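Side-chain contacts in phospholipase C beta (Meleagris gallopavo, PDB 1JAD), which belongs to the beta class of phospholipases C and is represented here by its C-terminal part, a long helical coiled-coil-like domain that forms a dimer: residues E92-H95 against D96-R100; S134-K137 against D138-K142; V220-Y223 against E224-K228. All blocks are in the same frame, centred on the assembly; numbering follows the deposited sequence.

Interaction 1: residues E92-H95 against D96-R100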
loop_
_atom_site.group_PDB
_atom_site.type_symbol
_atom_site.label_atom_id
_atom_site.label_comp_id
_atom_site.label_asym_id
_atom_site.label_seq_id
_atom_site.Cartn_x
_atom_site.Cartn_y
_atom_site.Cartn_z
ATOM N N GLU A 92 -15.806 25.536 23.031
ATOM C CA GLU A 92 -15.590 24.094 23.119
ATOM C C GLU A 92 -15.904 23.357 21.821
ATOM O O GLU A 92 -15.098 22.544 21.361
ATOM C CB GLU A 92 -16.417 23.496 24.268
ATOM C CG GLU A 92 -15.962 23.941 25.670
ATOM C CD GLU A 92 -16.809 23.354 26.806
ATOM O OE1 GLU A 92 -16.420 23.515 27.983
ATOM O OE2 GLU A 92 -17.867 22.740 26.531
ATOM N N GLU A 93 -17.056 23.641 21.218
ATOM C CA GLU A 93 -17.421 22.958 19.986
ATOM C C GLU A 93 -16.588 23.483 18.818
ATOM O O GLU A 93 -16.238 22.729 17.911
ATOM C CB GLU A 93 -18.919 23.136 19.688
ATOM C CG GLU A 93 -19.579 21.951 18.935
ATOM C CD GLU A 93 -18.888 21.581 17.612
ATOM O OE1 GLU A 93 -18.830 22.435 16.696
ATOM O OE2 GLU A 93 -18.408 20.428 17.491
ATOM N N TYR A 94 -16.267 24.775 18.847
ATOM C CA TYR A 94 -15.479 25.397 17.785
ATOM C C TYR A 94 -14.066 24.814 17.640
ATOM O O TYR A 94 -13.651 24.403 16.546
ATOM C CB TYR A 94 -15.372 26.907 18.023
ATOM C CG TYR A 94 -14.417 27.612 17.074
ATOM C CD1 TYR A 94 -14.658 27.645 15.698
ATOM C CD2 TYR A 94 -13.243 28.205 17.549
ATOM C CE1 TYR A 94 -13.752 28.245 14.818
ATOM C CE2 TYR A 94 -12.329 28.808 16.678
ATOM C CZ TYR A 94 -12.588 28.819 15.314
ATOM O OH TYR A 94 -11.661 29.367 14.446
ATOM N N HIS A 95 -13.318 24.793 18.735
ATOM C CA HIS A 95 -11.967 24.271 18.686
ATOM C C HIS A 95 -11.978 22.772 18.435
ATOM O O HIS A 95 -11.171 22.275 17.648
ATOM C CB HIS A 95 -11.244 24.619 19.979
ATOM C CG HIS A 95 -11.083 26.093 20.189
ATOM N ND1 HIS A 95 -10.323 26.882 19.352
ATOM C CD2 HIS A 95 -11.613 26.928 21.116
ATOM C CE1 HIS A 95 -10.391 28.139 19.754
ATOM N NE2 HIS A 95 -11.167 28.194 20.821
ATOM N N ASP A 96 -12.896 22.056 19.087
ATOM C CA ASP A 96 -13.009 20.615 18.886
ATOM C C ASP A 96 -13.207 20.370 17.398
ATOM O O ASP A 96 -12.650 19.423 16.831
ATOM C CB ASP A 96 -14.197 20.047 19.664
ATOM C CG ASP A 96 -14.484 18.587 19.322
ATOM O OD1 ASP A 96 -14.812 18.299 18.147
ATOM O OD2 ASP A 96 -14.394 17.725 20.226
ATOM N N GLY A 97 -13.999 21.238 16.776
ATOM C CA GLY A 97 -14.268 21.136 15.352
ATOM C C GLY A 97 -13.019 21.340 14.518
ATOM O O GLY A 97 -12.822 20.645 13.518
ATOM N N ILE A 98 -12.178 22.298 14.914
ATOM C CA ILE A 98 -10.941 22.562 14.194
ATOM C C ILE A 98 -10.078 21.313 14.342
ATOM O O ILE A 98 -9.439 20.864 13.386
ATOM C CB ILE A 98 -10.183 23.775 14.791
ATOM C CG1 ILE A 98 -11.055 25.035 14.702
ATOM C CG2 ILE A 98 -8.871 23.996 14.048
ATOM C CD1 ILE A 98 -11.428 25.439 13.267
ATOM N N ARG A 99 -10.076 20.749 15.544
ATOM C CA ARG A 99 -9.299 19.545 15.815
ATOM C C ARG A 99 -9.728 18.433 14.860
ATOM O O ARG A 99 -8.909 17.864 14.141
ATOM C CB ARG A 99 -9.501 19.095 17.270
ATOM C CG ARG A 99 -8.735 17.847 17.656
ATOM C CD ARG A 99 -9.071 17.396 19.062
ATOM N NE ARG A 99 -10.481 17.024 19.213
ATOM C CZ ARG A 99 -11.070 15.992 18.611
ATOM N NH1 ARG A 99 -10.374 15.208 17.804
ATOM N NH2 ARG A 99 -12.354 15.740 18.819
ATOM N N ARG A 100 -11.022 18.139 14.846
ATOM C CA ARG A 100 -11.560 17.091 13.981
ATOM C C ARG A 100 -11.300 17.338 12.501
ATOM O O ARG A 100 -11.053 16.402 11.753
ATOM C CB ARG A 100 -13.062 16.917 14.223
ATOM C CG ARG A 100 -13.414 16.441 15.633
ATOM C CD ARG A 100 -14.906 16.221 15.745
ATOM N NE ARG A 100 -15.625 17.409 15.307
ATOM C CZ ARG A 100 -16.731 17.379 14.571
ATOM N NH1 ARG A 100 -17.236 16.207 14.198
ATOM N NH2 ARG A 100 -17.313 18.513 14.180
#

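Interaction 2: residues S134-K137 against D138-K142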
loop_
_atom_site.group_PDB
_atom_site.type_symbol
_atom_site.label_atom_id
_atom_site.label_comp_id
_atom_site.label_asym_id
_atom_site.label_seq_id
_atom_site.Cartn_x
_atom_site.Cartn_y
_atom_site.Cartn_z
ATOM N N SER A 134 14.311 -8.656 -19.863
ATOM C CA SER A 134 14.969 -8.169 -21.059
ATOM C C SER A 134 16.403 -8.707 -21.090
ATOM O O SER A 134 16.919 -9.042 -22.152
ATOM C CB SER A 134 14.963 -6.643 -21.072
ATOM O OG SER A 134 15.526 -6.163 -22.280
ATOM N N ASN A 135 17.048 -8.792 -19.929
ATOM C CA ASN A 135 18.407 -9.329 -19.880
ATOM C C ASN A 135 18.363 -10.783 -20.284
ATOM O O ASN A 135 19.182 -11.241 -21.073
ATOM C CB ASN A 135 19.016 -9.233 -18.479
ATOM C CG ASN A 135 19.332 -7.814 -18.082
ATOM O OD1 ASN A 135 19.873 -7.050 -18.879
ATOM N ND2 ASN A 135 19.028 -7.458 -16.838
ATOM N N ILE A 136 17.391 -11.504 -19.735
ATOM C CA ILE A 136 17.226 -12.915 -20.047
ATOM C C ILE A 136 17.096 -13.149 -21.540
ATOM O O ILE A 136 17.647 -14.120 -22.068
ATOM C CB ILE A 136 15.974 -13.514 -19.386
ATOM C CG1 ILE A 136 16.117 -13.464 -17.867
ATOM C CG2 ILE A 136 15.764 -14.954 -19.885
ATOM C CD1 ILE A 136 14.928 -14.047 -17.120
ATOM N N LYS A 137 16.366 -12.266 -22.223
ATOM C CA LYS A 137 16.175 -12.430 -23.654
ATOM C C LYS A 137 17.495 -12.263 -24.403
ATOM O O LYS A 137 17.865 -13.101 -25.229
ATOM C CB LYS A 137 15.139 -11.426 -24.190
ATOM C CG LYS A 137 14.601 -11.808 -25.564
ATOM C CD LYS A 137 13.577 -10.829 -26.142
ATOM C CE LYS A 137 14.229 -9.538 -26.625
ATOM N NZ LYS A 137 13.263 -8.632 -27.330
ATOM N N ASP A 138 18.210 -11.183 -24.111
ATOM C CA ASP A 138 19.474 -10.923 -24.784
ATOM C C ASP A 138 20.586 -11.900 -24.352
ATOM O O ASP A 138 21.532 -12.162 -25.089
ATOM C CB ASP A 138 19.839 -9.450 -24.582
ATOM C CG ASP A 138 18.847 -8.506 -25.302
ATOM O OD1 ASP A 138 18.774 -8.546 -26.556
ATOM O OD2 ASP A 138 18.121 -7.738 -24.630
ATOM N N ILE A 139 20.457 -12.463 -23.165
ATOM C CA ILE A 139 21.420 -13.452 -22.706
ATOM C C ILE A 139 21.256 -14.687 -23.597
ATOM O O ILE A 139 22.236 -15.262 -24.081
ATOM C CB ILE A 139 21.147 -13.837 -21.232
ATOM C CG1 ILE A 139 21.556 -12.688 -20.319
ATOM C CG2 ILE A 139 21.880 -15.111 -20.868
ATOM C CD1 ILE A 139 22.999 -12.338 -20.447
ATOM N N LYS A 140 20.006 -15.083 -23.831
ATOM C CA LYS A 140 19.737 -16.241 -24.665
ATOM C C LYS A 140 20.175 -16.010 -26.096
ATOM O O LYS A 140 20.574 -16.950 -26.790
ATOM C CB LYS A 140 18.251 -16.623 -24.608
ATOM C CG LYS A 140 17.759 -16.906 -23.195
ATOM C CD LYS A 140 16.618 -17.920 -23.140
ATOM C CE LYS A 140 15.318 -17.430 -23.738
ATOM N NZ LYS A 140 14.279 -18.514 -23.709
ATOM N N LYS A 141 20.118 -14.761 -26.543
ATOM C CA LYS A 141 20.539 -14.450 -27.903
ATOM C C LYS A 141 22.054 -14.567 -28.050
ATOM O O LYS A 141 22.542 -15.152 -29.013
ATOM C CB LYS A 141 20.094 -13.043 -28.303
ATOM C CG LYS A 141 18.589 -12.875 -28.469
ATOM C CD LYS A 141 18.265 -11.462 -28.954
ATOM C CE LYS A 141 16.763 -11.239 -29.101
ATOM N NZ LYS A 141 16.441 -9.847 -29.564
ATOM N N LYS A 142 22.799 -13.995 -27.105
ATOM C CA LYS A 142 24.256 -14.068 -27.147
ATOM C C LYS A 142 24.708 -15.507 -26.988
ATOM O O LYS A 142 25.463 -16.022 -27.789
ATOM C CB LYS A 142 24.896 -13.243 -26.021
ATOM C CG LYS A 142 24.718 -11.742 -26.134
ATOM C CD LYS A 142 25.449 -11.030 -24.998
ATOM C CE LYS A 142 25.271 -9.515 -25.075
ATOM N NZ LYS A 142 23.836 -9.098 -24.958
#

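Interaction 3: residues V220-Y223 against E224-K228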
loop_
_atom_site.group_PDB
_atom_site.type_symbol
_atom_site.label_atom_id
_atom_site.label_comp_id
_atom_site.label_asym_id
_atom_site.label_seq_id
_atom_site.Cartn_x
_atom_site.Cartn_y
_atom_site.Cartn_z
ATOM N N VAL A 220 -4.213 18.049 18.067
ATOM C CA VAL A 220 -4.714 17.839 19.418
ATOM C C VAL A 220 -4.048 18.786 20.401
ATOM O O VAL A 220 -4.669 19.216 21.369
ATOM C CB VAL A 220 -4.459 16.402 19.918
ATOM C CG1 VAL A 220 -5.026 16.246 21.326
ATOM C CG2 VAL A 220 -5.083 15.389 18.963
ATOM N N ALA A 221 -2.778 19.094 20.154
ATOM C CA ALA A 221 -2.007 19.982 21.025
ATOM C C ALA A 221 -2.643 21.366 21.038
ATOM O O ALA A 221 -2.776 22.002 22.079
ATOM C CB ALA A 221 -0.570 20.070 20.533
ATOM N N GLU A 222 -3.033 21.828 19.860
ATOM C CA GLU A 222 -3.666 23.122 19.727
ATOM C C GLU A 222 -4.977 23.105 20.514
ATOM O O GLU A 222 -5.208 23.957 21.372
ATOM C CB GLU A 222 -3.922 23.396 18.250
ATOM C CG GLU A 222 -4.747 24.614 17.963
ATOM C CD GLU A 222 -4.988 24.775 16.488
ATOM O OE1 GLU A 222 -5.482 23.808 15.870
ATOM O OE2 GLU A 222 -4.691 25.863 15.947
ATOM N N TYR A 223 -5.826 22.123 20.231
ATOM C CA TYR A 223 -7.099 22.007 20.923
ATOM C C TYR A 223 -6.908 22.161 22.426
ATOM O O TYR A 223 -7.537 23.014 23.063
ATOM C CB TYR A 223 -7.750 20.660 20.623
ATOM C CG TYR A 223 -8.969 20.388 21.467
ATOM C CD1 TYR A 223 -10.148 21.115 21.290
ATOM C CD2 TYR A 223 -8.921 19.441 22.489
ATOM C CE1 TYR A 223 -11.252 20.906 22.116
ATOM C CE2 TYR A 223 -10.012 19.220 23.321
ATOM C CZ TYR A 223 -11.173 19.956 23.134
ATOM O OH TYR A 223 -12.234 19.737 23.980
ATOM N N GLU A 224 -6.039 21.336 22.998
ATOM C CA GLU A 224 -5.773 21.404 24.431
ATOM C C GLU A 224 -5.444 22.837 24.849
ATOM O O GLU A 224 -6.074 23.402 25.748
ATOM C CB GLU A 224 -4.606 20.487 24.796
ATOM C CG GLU A 224 -4.859 19.011 24.514
ATOM C CD GLU A 224 -3.609 18.167 24.704
ATOM O OE1 GLU A 224 -3.104 18.087 25.844
ATOM O OE2 GLU A 224 -3.124 17.593 23.706
ATOM N N GLU A 225 -4.458 23.424 24.181
ATOM C CA GLU A 225 -4.035 24.781 24.488
ATOM C C GLU A 225 -5.249 25.703 24.522
ATOM O O GLU A 225 -5.602 26.237 25.573
ATOM C CB GLU A 225 -3.039 25.265 23.431
ATOM C CG GLU A 225 -2.138 26.410 23.875
ATOM C CD GLU A 225 -2.881 27.689 24.237
ATOM O OE1 GLU A 225 -3.716 27.663 25.168
ATOM O OE2 GLU A 225 -2.617 28.729 23.593
ATOM N N LYS A 226 -5.880 25.876 23.364
ATOM C CA LYS A 226 -7.055 26.726 23.220
ATOM C C LYS A 226 -8.045 26.610 24.374
ATOM O O LYS A 226 -8.523 27.620 24.908
ATOM C CB LYS A 226 -7.777 26.390 21.916
ATOM C CG LYS A 226 -6.980 26.688 20.668
ATOM C CD LYS A 226 -6.738 28.176 20.519
ATOM C CE LYS A 226 -6.021 28.483 19.211
ATOM N NZ LYS A 226 -5.859 29.950 19.007
ATOM N N LEU A 227 -8.341 25.373 24.756
ATOM C CA LEU A 227 -9.297 25.097 25.824
ATOM C C LEU A 227 -8.848 25.605 27.203
ATOM O O LEU A 227 -9.668 26.024 28.017
ATOM C CB LEU A 227 -9.567 23.590 25.884
ATOM C CG LEU A 227 -10.843 23.145 26.594
ATOM C CD1 LEU A 227 -12.033 23.690 25.819
ATOM C CD2 LEU A 227 -10.923 21.625 26.659
ATOM N N LYS A 228 -7.546 25.571 27.458
ATOM C CA LYS A 228 -6.996 26.006 28.738
ATOM C C LYS A 228 -7.045 27.526 28.921
ATOM O O LYS A 228 -7.098 28.024 30.046
ATOM C CB LYS A 228 -5.561 25.469 28.874
ATOM C CG LYS A 228 -5.517 23.928 28.884
ATOM C CD LYS A 228 -4.140 23.339 28.564
ATOM C CE LYS A 228 -3.093 23.668 29.608
ATOM N NZ LYS A 228 -1.781 23.064 29.245
#

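Interaction 1: residues E92-H95 against D96-R100
Ile98 lies over one face of the Tyr94 ring, one helical turn further on. Its CG1 sits 4.3 Å from the centroid of the Tyr94 ring and 17° off the ring normal, a CH-pi contact offset toward the rim. CD1 of Ile98 reaches CE1 of Tyr94 at 4.0 Å. The first torsion of Ile98 sets CG1 beside its backbone N (chi1 -61°), on the side where the Tyr94 ring lies. His95 follows Tyr94 in the chain, and its ring is turned so that CD2 of Tyr94 lies above one of its faces.

Polar side chains occupy another side of helix 75-155, one of the long helices of this domain, and here Glu93, Asp96, Arg99 and Arg100 form a salt-bridge network. Asp96 has a partner on each carboxylate oxygen. NH2 of Arg99 donates to OD2 of Asp96 at 3.2 Å. The bond lies close to the guanidinium plane but meets the carboxylate from above its plane. NE of Arg100 makes a salt bridge with OD1 of Asp96 at 3.1 Å. Glu93 adds a long one, with OE2 4.0 Å from NH2 of Arg100. The Glu93 carboxylate and Arg100 guanidinium planes are 79° apart, and no N-H points at that oxygen. Like charges also come near, OE2 of Glu93 lying 4.2 Å from OD1 of Asp96; the arginines probably offset this.

The network crosses the dimer interface. Asp96 also pairs with Lys140 of the second subunit, and Arg99 with Glu103 and with Glu133 of the second subunit. Tyr94 touches Glu45 and Ile98 touches Leu44, both on helix 28-64.

Interaction 2: residues S134-K137 against D138-K142
This contact is a short piece, rather more than two turns, of the long helix 75-155, where it packs against helix 161-245 of the same chain. The chain is built largely of such long helices. Lys137 and Lys141, one turn apart, lie side by side and point the same way. CE of Lys137 comes 3.7 Å from NZ of Lys141, and the two NZ atoms of Lys137 and Lys141 are 4.1 Å apart. Lys141 is extended beyond CG, while a bend at the third torsion of Lys137 sets its CE beside the end of Lys141.

Asp138 and Ser134 meet on a neighbouring strip. The N-H of Asp138 donates to O of Ser134 at 3.2 Å, almost straight at 171°. The Asp138 carboxylate folds back toward that carbonyl, because CG stands beside the backbone N (chi1 -66°). This leaves OD2 of Asp138 3.0 Å from O of Ser134, two acceptors facing each other without a bond. OG of Ser134 is 3.8 Å from OD2 of Asp138.

Ile136 and Lys140 form a third pair, CG2 of Ile136 lying 4.3 Å from CG of Lys140. Ile136 is buried against Ile183 and Leu186 of helix 161-245 and also packs on Arg99 of the second subunit. Lys140 carries its amine away to a salt bridge with Asp96 of the second subunit.

The paired ammonium groups of Lys137 and Lys141 should repel each other, and each may make the other somewhat easier to deprotonate. Both residues are exposed, so water can probably screen much of that cost.

Interaction 3: residues V220-Y223 against E224-K228
Four successive backbone bonds of the i to i+4 kind, from Glu224 N to Val220 O through Leu227 N to Tyr223 O, run through these residues as in an alpha-helix, and Lys228 N then bonds to both Glu224 O and Glu225 O. Tyr223 and Leu227 lie side by side and point the same way. CD2 of Leu227 touches the phenol end of Tyr223, 3.5 Å from OH and 3.9 Å from CZ. It approaches the ring obliquely. Both residues carry CG anti to the backbone N (chi1 171° for Tyr223, -160° for Leu227), which keeps their ends on the same side of the helix.

These residues belong to helix 161-245, and the buried Tyr223 touches residues of both chains. It packs on Arg99 of helix 75-155 and on Lys140 of the second subunit. Leu227 meets Val180 of the second subunit.

Val220 and Glu224 cross at a slant. CG1 of Val220 is 3.3 Å from OE2 of Glu224, an apolar methyl against a carboxylate. The same OE2 of Glu224 also lies 3.2 Å from O of Val220, acceptor beside acceptor with no bond between them. Glu222 and Lys226 meet through the aliphatic parts of their chains, with CG of Glu222 4.1 Å from CG of Lys226. Their charged ends do not touch, OE2 of Glu222 and NZ of Lys226 being 5.2 Å apart. Glu222 instead makes a salt bridge through OE1 with Lys102 of helix 75-155.

Interactions 1 and 3 are neighbours, their centres 10 Å apart on helices 75-155 and 161-245. They touch through His95 with Lys226 and through Arg99 with Tyr223. Interaction 2 shares helix 75-155 with interaction 1 but lies about 63 Å away between centres, on the opposite side of the chain's centre. Lys140 and Asp96 nevertheless pair between the two subunits. All three contacts are partly buried and all touch the second subunit. Their chemistry differs. Interaction 1 is dominated by a network of opposite charges, interaction 2 includes two exposed lysines of like charge, and interaction 3 relies more on a buried tyrosine and leucine.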